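Local coordinates for protein Lpg2148(MvcA) (Legionella pneumophila subsp. pneumophila str. Philadelphia 1, PDB 6K11) that probably acts as a deamidase-related effector that removes ubiquitin from the host ubiquitin-conjugating enzyme UBE2N and so regulates its activity, at residues A[248-253]-A[272-277]; A[282-287]-A[302-307]; A[286-291]-A[323-328]. All coordinates share one frame; numbering follows the deposited sequence.

Contact 1. Residues A[248-253]-A[272-277]; sequences QFYPYQ and YLSRIG
F249 and S274 join the edge of the central five-stranded antiparallel sheet, just before its outer strand 250-252, to the C-terminal end of helix 269-274 and the type I turn S274-G277. Followed outward, the F249 side chain meets the turn through CD1, CE1 and CZ, at an oblique angle. CB and CG are still clear of it; CD1 comes to 3.9 Å from G277 C and CE1 to 3.5 Å from the same carbon. At the far end, CZ lies 3.5 Å from L273 O, while G277 N sits at the ring edge, in its plane. Y281 and strand 228-238 add further packing to this buried ring.

S274 grips the backbone just ahead of the strand. Its OG, anti to the backbone N (chi1 -176°), donates to F249 O over 2.8 Å, with a C=O...donor angle of 155° and the donor tilted 17° from the carbonyl plane. The same OG lies over one face of the Y250 ring, nearest to CE1, and accepts a bond from one water. P251 CG packs on L273 CD1 at 4.0 Å. A second water bridges the two segments: it donates to Q248 OE1, accepts from F249 N, and gives its other hydrogen to S274 O, 2.7 Å away.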
loop_
_atom_site.group_PDB
_atom_site.type_symbol
_atom_site.label_atom_id
_atom_site.label_comp_id
_atom_site.label_asym_id
_atom_site.label_seq_id
_atom_site.Cartn_x
_atom_site.Cartn_y
_atom_site.Cartn_z
ATOM N N GLN A 248 -17.292 19.770 -3.060
ATOM C CA GLN A 248 -17.083 18.804 -1.984
ATOM C C GLN A 248 -16.175 17.689 -2.481
ATOM O O GLN A 248 -16.198 17.336 -3.661
ATOM C CB GLN A 248 -18.410 18.195 -1.483
ATOM C CG GLN A 248 -19.508 19.204 -1.187
ATOM C CD GLN A 248 -19.313 19.904 0.138
ATOM O OE1 GLN A 248 -18.431 19.546 0.923
ATOM N NE2 GLN A 248 -20.144 20.912 0.402
ATOM N N PHE A 249 -15.369 17.141 -1.570
ATOM C CA PHE A 249 -14.475 16.029 -1.875
ATOM C C PHE A 249 -14.783 14.860 -0.954
ATOM O O PHE A 249 -15.271 15.047 0.168
ATOM C CB PHE A 249 -13.000 16.411 -1.708
ATOM C CG PHE A 249 -12.483 16.295 -0.281
ATOM C CD1 PHE A 249 -12.720 17.305 0.644
ATOM C CD2 PHE A 249 -11.739 15.181 0.125
ATOM C CE1 PHE A 249 -12.252 17.209 1.949
ATOM C CE2 PHE A 249 -11.270 15.082 1.436
ATOM C CZ PHE A 249 -11.517 16.109 2.345
ATOM N N TYR A 250 -14.498 13.648 -1.429
ATOM C CA TYR A 250 -14.738 12.446 -0.628
ATOM C C TYR A 250 -13.515 11.550 -0.712
ATOM O O TYR A 250 -13.164 11.099 -1.819
ATOM C CB TYR A 250 -15.994 11.710 -1.098
ATOM C CG TYR A 250 -17.215 12.591 -0.978
ATOM C CD1 TYR A 250 -17.908 12.692 0.224
ATOM C CD2 TYR A 250 -17.628 13.373 -2.046
ATOM C CE1 TYR A 250 -19.019 13.529 0.339
ATOM C CE2 TYR A 250 -18.731 14.209 -1.940
ATOM C CZ TYR A 250 -19.420 14.281 -0.748
ATOM O OH TYR A 250 -20.514 15.113 -0.642
ATOM N N PRO A 251 -12.841 11.267 0.405
ATOM C CA PRO A 251 -11.747 10.293 0.374
ATOM C C PRO A 251 -12.272 8.883 0.575
ATOM O O PRO A 251 -13.190 8.637 1.367
ATOM C CB PRO A 251 -10.858 10.729 1.551
ATOM C CG PRO A 251 -11.836 11.311 2.555
ATOM C CD PRO A 251 -13.006 11.875 1.741
ATOM N N TYR A 252 -11.657 7.952 -0.162
ATOM C CA TYR A 252 -11.982 6.532 -0.140
ATOM C C TYR A 252 -10.721 5.734 0.158
ATOM O O TYR A 252 -9.668 5.985 -0.450
ATOM C CB TYR A 252 -12.532 6.055 -1.503
ATOM C CG TYR A 252 -13.683 6.842 -2.096
ATOM C CD1 TYR A 252 -14.646 7.442 -1.301
ATOM C CD2 TYR A 252 -13.812 6.946 -3.486
ATOM C CE1 TYR A 252 -15.720 8.160 -1.896
ATOM C CE2 TYR A 252 -14.850 7.639 -4.067
ATOM C CZ TYR A 252 -15.797 8.236 -3.280
ATOM O OH TYR A 252 -16.823 8.911 -3.909
ATOM N N GLN A 253 -10.825 4.742 1.043
ATOM C CA GLN A 253 -9.650 3.919 1.299
ATOM C C GLN A 253 -10.002 2.622 2.017
ATOM O O GLN A 253 -11.066 2.480 2.629
ATOM C CB GLN A 253 -8.619 4.684 2.141
ATOM C CG GLN A 253 -9.122 5.008 3.556
ATOM C CD GLN A 253 -7.980 5.374 4.464
ATOM O OE1 GLN A 253 -7.242 6.315 4.176
ATOM N NE2 GLN A 253 -7.792 4.615 5.530
ATOM N N TYR A 272 -17.289 12.534 7.167
ATOM C CA TYR A 272 -16.642 13.259 8.255
ATOM C C TYR A 272 -15.488 14.113 7.739
ATOM O O TYR A 272 -15.409 15.315 8.025
ATOM C CB TYR A 272 -16.148 12.282 9.320
ATOM C CG TYR A 272 -15.560 12.995 10.523
ATOM C CD1 TYR A 272 -16.387 13.589 11.481
ATOM C CD2 TYR A 272 -14.180 13.093 10.691
ATOM C CE1 TYR A 272 -15.857 14.254 12.574
ATOM C CE2 TYR A 272 -13.639 13.767 11.784
ATOM C CZ TYR A 272 -14.479 14.337 12.718
ATOM O OH TYR A 272 -13.930 14.990 13.793
ATOM N N LEU A 273 -14.578 13.506 6.972
ATOM C CA LEU A 273 -13.410 14.260 6.527
ATOM C C LEU A 273 -13.791 15.268 5.457
ATOM O O LEU A 273 -13.199 16.350 5.388
ATOM C CB LEU A 273 -12.310 13.314 6.023
ATOM C CG LEU A 273 -11.653 12.451 7.106
ATOM C CD1 LEU A 273 -10.856 11.325 6.445
ATOM C CD2 LEU A 273 -10.762 13.289 8.065
ATOM N N SER A 274 -14.787 14.939 4.635
ATOM C CA SER A 274 -15.284 15.886 3.649
ATOM C C SER A 274 -15.573 17.258 4.252
ATOM O O SER A 274 -15.378 18.285 3.590
ATOM C CB SER A 274 -16.556 15.335 3.015
ATOM O OG SER A 274 -17.005 16.201 2.002
ATOM N N ARG A 275 -16.035 17.294 5.502
ATOM C CA ARG A 275 -16.505 18.547 6.070
ATOM C C ARG A 275 -15.377 19.537 6.339
ATOM O O ARG A 275 -15.651 20.730 6.502
ATOM C CB ARG A 275 -17.320 18.249 7.337
ATOM C CG ARG A 275 -18.380 17.187 7.045
ATOM C CD ARG A 275 -19.563 17.177 7.973
ATOM N NE ARG A 275 -19.290 16.343 9.125
ATOM C CZ ARG A 275 -19.951 15.234 9.452
ATOM N NH1 ARG A 275 -20.981 14.790 8.736
ATOM N NH2 ARG A 275 -19.579 14.577 10.536
ATOM N N ILE A 276 -14.113 19.099 6.345
ATOM C CA ILE A 276 -13.047 20.076 6.559
ATOM C C ILE A 276 -12.715 20.866 5.304
ATOM O O ILE A 276 -12.077 21.924 5.403
ATOM C CB ILE A 276 -11.777 19.419 7.136
ATOM C CG1 ILE A 276 -10.967 18.697 6.055
ATOM C CG2 ILE A 276 -12.135 18.486 8.306
ATOM C CD1 ILE A 276 -9.615 18.223 6.576
ATOM N N GLY A 277 -13.159 20.416 4.139
ATOM C CA GLY A 277 -12.856 21.117 2.897
ATOM C C GLY A 277 -11.547 20.660 2.278
ATOM O O GLY A 277 -10.581 20.346 2.964
HETATM O O HOH W 1 -15.877 18.762 0.995
HETATM O O HOH W 2 -19.926 16.636 2.332
#

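Contact 2. Residues A[282-287]-A[302-307]; sequences IEKLAV and AEFFSK
The F304 ring meets L285 at its edge: L285 CD2 lies near the ring plane, 4.0 Å from F304 CD2. K284 comes in obliquely, its CB 3.5 Å from F304 CZ. Y281, one turn before L285 on the same helix, stacks on F304. The neighbouring F305 ring has F304 CB over one face, 3.5 Å off the ring plane and displaced from its centre. It also receives L285 CD2, which approaches F305 CZ obliquely at 4.2 Å. A single leucine methyl therefore touches both phenylalanine rings.

These side chains form the interface between two successive helices, 278-288 and 294-305, joined by a short connection. F305 ends the second of them and also reaches the central antiparallel sheet, meeting H232 edge-to-face and F234 at an inclined angle, so the interface is continuous with the core between the helices and the sheet.

Beyond the F304 ring the contact turns polar. K284 CG stands beside the backbone N (chi1 -81°) and the chain runs extended from there, which carries its methylenes past the tip of F304, CD to CZ 3.7 Å, and out to the carboxylate of E303. The two charged side chains cross at about a right angle. In this salt bridge E303 OE1 accepts from K284 NZ at 2.6 Å through its syn lone pair, on the side of OE2. Both residues are only partly exposed, and the second carboxylate oxygen, E303 OE2, is also near K284 NZ at 3.1 Å, so the ammonium group faces both oxygens of one carboxylate.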
loop_
_atom_site.group_PDB
_atom_site.type_symbol
_atom_site.label_atom_id
_atom_site.label_comp_id
_atom_site.label_asym_id
_atom_site.label_seq_id
_atom_site.Cartn_x
_atom_site.Cartn_y
_atom_site.Cartn_z
ATOM N N ILE A 282 -5.700 19.235 1.829
ATOM C CA ILE A 282 -4.424 19.277 1.113
ATOM C C ILE A 282 -3.340 19.899 1.987
ATOM O O ILE A 282 -2.191 19.434 2.009
ATOM C CB ILE A 282 -4.574 20.032 -0.224
ATOM C CG1 ILE A 282 -5.443 19.236 -1.193
ATOM C CG2 ILE A 282 -3.210 20.276 -0.847
ATOM C CD1 ILE A 282 -5.746 19.983 -2.476
ATOM N N GLU A 283 -3.685 20.953 2.725
ATOM C CA GLU A 283 -2.687 21.605 3.564
ATOM C C GLU A 283 -2.118 20.638 4.587
ATOM O O GLU A 283 -0.905 20.614 4.820
ATOM C CB GLU A 283 -3.301 22.825 4.251
ATOM C CG GLU A 283 -3.520 23.988 3.287
ATOM C CD GLU A 283 -4.425 25.050 3.871
ATOM O OE1 GLU A 283 -4.543 25.105 5.119
ATOM O OE2 GLU A 283 -5.018 25.821 3.079
ATOM N N LYS A 284 -2.977 19.806 5.184
ATOM C CA LYS A 284 -2.498 18.840 6.166
ATOM C C LYS A 284 -1.656 17.748 5.517
ATOM O O LYS A 284 -0.706 17.250 6.135
ATOM C CB LYS A 284 -3.682 18.241 6.922
ATOM C CG LYS A 284 -4.202 19.129 8.052
ATOM C CD LYS A 284 -4.883 18.282 9.133
ATOM C CE LYS A 284 -5.043 19.039 10.443
ATOM N NZ LYS A 284 -5.985 18.340 11.372
ATOM N N LEU A 285 -1.988 17.360 4.281
ATOM C CA LEU A 285 -1.140 16.425 3.542
ATOM C C LEU A 285 0.248 17.007 3.330
ATOM O O LEU A 285 1.258 16.313 3.486
ATOM C CB LEU A 285 -1.765 16.081 2.188
ATOM C CG LEU A 285 -2.928 15.094 2.156
ATOM C CD1 LEU A 285 -3.329 14.795 0.695
ATOM C CD2 LEU A 285 -2.585 13.824 2.897
ATOM N N ALA A 286 0.319 18.286 2.955
ATOM C CA ALA A 286 1.623 18.926 2.795
ATOM C C ALA A 286 2.419 18.908 4.100
ATOM O O ALA A 286 3.632 18.673 4.088
ATOM C CB ALA A 286 1.447 20.355 2.278
ATOM N N VAL A 287 1.756 19.138 5.236
ATOM C CA VAL A 287 2.446 19.041 6.522
ATOM C C VAL A 287 2.926 17.617 6.752
ATOM O O VAL A 287 4.043 17.392 7.244
ATOM C CB VAL A 287 1.538 19.506 7.674
ATOM C CG1 VAL A 287 2.235 19.272 9.004
ATOM C CG2 VAL A 287 1.159 20.988 7.518
ATOM N N ALA A 302 -2.902 9.395 11.583
ATOM C CA ALA A 302 -4.008 8.734 12.270
ATOM C C ALA A 302 -5.336 9.437 11.991
ATOM O O ALA A 302 -6.352 8.780 11.724
ATOM C CB ALA A 302 -3.726 8.675 13.773
ATOM N N GLU A 303 -5.349 10.776 12.050
ATOM C CA GLU A 303 -6.580 11.522 11.777
ATOM C C GLU A 303 -7.144 11.184 10.399
ATOM O O GLU A 303 -8.358 10.980 10.247
ATOM C CB GLU A 303 -6.327 13.030 11.885
ATOM C CG GLU A 303 -7.563 13.916 11.605
ATOM C CD GLU A 303 -7.254 15.430 11.631
ATOM O OE1 GLU A 303 -6.065 15.817 11.781
ATOM O OE2 GLU A 303 -8.199 16.237 11.506
ATOM N N PHE A 304 -6.287 11.130 9.379
ATOM C CA PHE A 304 -6.805 10.933 8.030
ATOM C C PHE A 304 -7.045 9.463 7.689
ATOM O O PHE A 304 -7.965 9.165 6.921
ATOM C CB PHE A 304 -5.852 11.551 7.001
ATOM C CG PHE A 304 -5.981 13.059 6.876
ATOM C CD1 PHE A 304 -6.823 13.770 7.722
ATOM C CD2 PHE A 304 -5.231 13.756 5.930
ATOM C CE1 PHE A 304 -6.952 15.169 7.607
ATOM C CE2 PHE A 304 -5.349 15.145 5.801
ATOM C CZ PHE A 304 -6.213 15.851 6.635
ATOM N N PHE A 305 -6.243 8.533 8.219
ATOM C CA PHE A 305 -6.196 7.181 7.663
ATOM C C PHE A 305 -6.565 6.066 8.644
ATOM O O PHE A 305 -6.614 4.899 8.234
ATOM C CB PHE A 305 -4.791 6.886 7.087
ATOM C CG PHE A 305 -4.258 7.964 6.155
ATOM C CD1 PHE A 305 -5.069 8.528 5.178
ATOM C CD2 PHE A 305 -2.943 8.401 6.261
ATOM C CE1 PHE A 305 -4.594 9.533 4.339
ATOM C CE2 PHE A 305 -2.447 9.387 5.399
ATOM C CZ PHE A 305 -3.281 9.950 4.438
ATOM N N SER A 306 -6.827 6.365 9.912
ATOM C CA SER A 306 -7.207 5.288 10.820
ATOM C C SER A 306 -8.635 4.828 10.531
ATOM O O SER A 306 -9.436 5.542 9.937
ATOM C CB SER A 306 -7.118 5.740 12.292
ATOM O OG SER A 306 -8.272 6.491 12.639
ATOM N N LYS A 307 -8.948 3.624 10.981
ATOM C CA LYS A 307 -10.347 3.242 11.140
ATOM C C LYS A 307 -11.061 4.255 12.041
ATOM O O LYS A 307 -10.501 4.717 13.041
ATOM C CB LYS A 307 -10.418 1.841 11.761
ATOM C CG LYS A 307 -11.829 1.272 11.888
ATOM C CD LYS A 307 -11.779 -0.091 12.563
ATOM C CE LYS A 307 -13.154 -0.787 12.570
ATOM N NZ LYS A 307 -13.119 -1.984 13.478
#

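Contact 3. Residues A[286-291]-A[323-328]; sequences AVLGKT and QPLRVK
A trans chi1 of -172° swings the L288 branch beside its own carbonyl carbon, laying CD1 against CD1 of L325, whose own CG stands beside the backbone N (chi1 -54°). The two leucines cross at a slant, and their CD1 methyls meet at 3.8 Å; L288 CG is also close, 4.0 Å from L325 CD1. On the strand side, L325 CB packs against the L288 carbonyl, 3.9 Å from its O.

G289 brings the backbones themselves together. Being the first residue to leave the helix, it lies with its CA 4.3 Å from R326 CA, and it makes a bent CA-H...O contact with L325 O, 3.2 Å from G289 CA with an angle of 135° at the hydrogen. V327 CG2 adds a looser contact to G289 N at 4.4 Å. Here the C-terminal end of helix 278-288 settles on the start of strand 325-333, in the central antiparallel sheet between strands 97-98 and 120-129. L325 and V327 both point their CB toward the helix end, whereas R326 points away, its NE in a salt bridge with D127 OD2 and its guanidinium in a cation-pi contact with W228.

Beyond G289 the chain turns, and V287 O accepts from both K290 N and T291 N. R297 and Y301 of helix 294-305 press on L325 as well.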
loop_
_atom_site.group_PDB
_atom_site.type_symbol
_atom_site.label_atom_id
_atom_site.label_comp_id
_atom_site.label_asym_id
_atom_site.label_seq_id
_atom_site.Cartn_x
_atom_site.Cartn_y
_atom_site.Cartn_z
ATOM N N ALA A 286 0.319 18.286 2.955
ATOM C CA ALA A 286 1.623 18.926 2.795
ATOM C C ALA A 286 2.419 18.908 4.100
ATOM O O ALA A 286 3.632 18.673 4.088
ATOM C CB ALA A 286 1.447 20.355 2.278
ATOM N N VAL A 287 1.756 19.138 5.236
ATOM C CA VAL A 287 2.446 19.041 6.522
ATOM C C VAL A 287 2.926 17.617 6.752
ATOM O O VAL A 287 4.043 17.392 7.244
ATOM C CB VAL A 287 1.538 19.506 7.674
ATOM C CG1 VAL A 287 2.235 19.272 9.004
ATOM C CG2 VAL A 287 1.159 20.988 7.518
ATOM N N LEU A 288 2.085 16.633 6.410
ATOM C CA LEU A 288 2.465 15.231 6.570
ATOM C C LEU A 288 3.760 14.925 5.831
ATOM O O LEU A 288 4.585 14.136 6.308
ATOM C CB LEU A 288 1.338 14.324 6.073
ATOM C CG LEU A 288 1.483 12.828 6.346
ATOM C CD1 LEU A 288 1.389 12.537 7.836
ATOM C CD2 LEU A 288 0.412 12.063 5.566
ATOM N N GLY A 289 3.962 15.541 4.672
ATOM C CA GLY A 289 5.135 15.254 3.876
ATOM C C GLY A 289 6.293 16.196 4.102
ATOM O O GLY A 289 7.254 16.181 3.328
ATOM N N LYS A 290 6.231 17.012 5.147
ATOM C CA LYS A 290 7.196 18.079 5.363
ATOM C C LYS A 290 7.684 18.070 6.809
ATOM O O LYS A 290 8.852 18.378 7.075
ATOM C CB LYS A 290 6.555 19.423 4.985
ATOM C CG LYS A 290 7.192 20.668 5.562
ATOM C CD LYS A 290 6.194 21.823 5.538
ATOM C CE LYS A 290 5.360 21.869 6.829
ATOM N NZ LYS A 290 4.594 23.151 7.010
ATOM N N THR A 291 6.820 17.684 7.750
ATOM C CA THR A 291 7.195 17.735 9.159
ATOM C C THR A 291 8.364 16.798 9.459
ATOM O O THR A 291 8.550 15.762 8.815
ATOM C CB THR A 291 6.008 17.369 10.055
ATOM O OG1 THR A 291 6.377 17.534 11.432
ATOM C CG2 THR A 291 5.583 15.912 9.827
ATOM N N GLN A 323 9.440 7.865 10.529
ATOM C CA GLN A 323 10.251 8.084 9.344
ATOM C C GLN A 323 9.649 9.165 8.456
ATOM O O GLN A 323 8.423 9.338 8.422
ATOM C CB GLN A 323 10.395 6.794 8.523
ATOM C CG GLN A 323 10.955 5.606 9.303
ATOM C CD GLN A 323 10.951 4.344 8.459
ATOM O OE1 GLN A 323 9.943 4.004 7.833
ATOM N NE2 GLN A 323 12.087 3.649 8.422
ATOM N N PRO A 324 10.486 9.898 7.720
ATOM C CA PRO A 324 9.963 10.883 6.767
ATOM C C PRO A 324 8.972 10.252 5.804
ATOM O O PRO A 324 9.125 9.097 5.397
ATOM C CB PRO A 324 11.222 11.360 6.026
ATOM C CG PRO A 324 12.347 11.113 6.989
ATOM C CD PRO A 324 11.963 9.874 7.746
ATOM N N LEU A 325 7.950 11.028 5.447
ATOM C CA LEU A 325 6.943 10.630 4.477
ATOM C C LEU A 325 6.894 11.661 3.363
ATOM O O LEU A 325 7.258 12.827 3.553
ATOM C CB LEU A 325 5.545 10.512 5.116
ATOM C CG LEU A 325 5.378 9.627 6.351
ATOM C CD1 LEU A 325 3.978 9.825 6.969
ATOM C CD2 LEU A 325 5.614 8.175 5.994
ATOM N N ARG A 326 6.422 11.225 2.198
ATOM C CA ARG A 326 6.180 12.121 1.082
ATOM C C ARG A 326 4.871 11.732 0.419
ATOM O O ARG A 326 4.470 10.566 0.440
ATOM C CB ARG A 326 7.319 12.091 0.053
ATOM C CG ARG A 326 7.476 10.785 -0.659
ATOM C CD ARG A 326 8.437 10.936 -1.823
ATOM N NE ARG A 326 8.531 9.706 -2.594
ATOM C CZ ARG A 326 9.583 9.362 -3.326
ATOM N NH1 ARG A 326 10.636 10.168 -3.399
ATOM N NH2 ARG A 326 9.573 8.217 -3.989
ATOM N N VAL A 327 4.216 12.725 -0.172
ATOM C CA VAL A 327 2.900 12.571 -0.779
ATOM C C VAL A 327 3.034 12.857 -2.267
ATOM O O VAL A 327 3.600 13.886 -2.654
ATOM C CB VAL A 327 1.868 13.520 -0.141
ATOM C CG1 VAL A 327 0.472 13.236 -0.678
ATOM C CG2 VAL A 327 1.907 13.425 1.389
ATOM N N LYS A 328 2.514 11.954 -3.096
ATOM C CA LYS A 328 2.457 12.152 -4.536
ATOM C C LYS A 328 1.051 11.821 -5.009
ATOM O O LYS A 328 0.315 11.083 -4.348
ATOM C CB LYS A 328 3.498 11.299 -5.289
ATOM C CG LYS A 328 3.532 9.842 -4.898
ATOM C CD LYS A 328 4.822 9.121 -5.364
ATOM C CE LYS A 328 4.619 7.605 -5.290
ATOM N NZ LYS A 328 5.852 6.784 -5.324
#

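In the fold
Contacts 1, 2 and 3 lie along one layer of helices packed against the central antiparallel sheet. Contact 1 closes before contact 2 opens; its helix 269-274 is followed, after a short turn, by helix 278-288. There the segments of contacts 2 and 3 overlap at A286 and V287, while K284 and L285, then L288 and G289, do the touching. Centres of contacts 1 and 2 are 11 Å apart, those of 2 and 3 10 Å, and both pairs touch: Q253 probably hydrogen-bonds to the F305 carbonyl, and F305 packs on L288. Contacts 1 and 3, 19 Å between centres, do not touch, but fix the helices to edge strand 250-252 and, across the sheet, to strand 325-333.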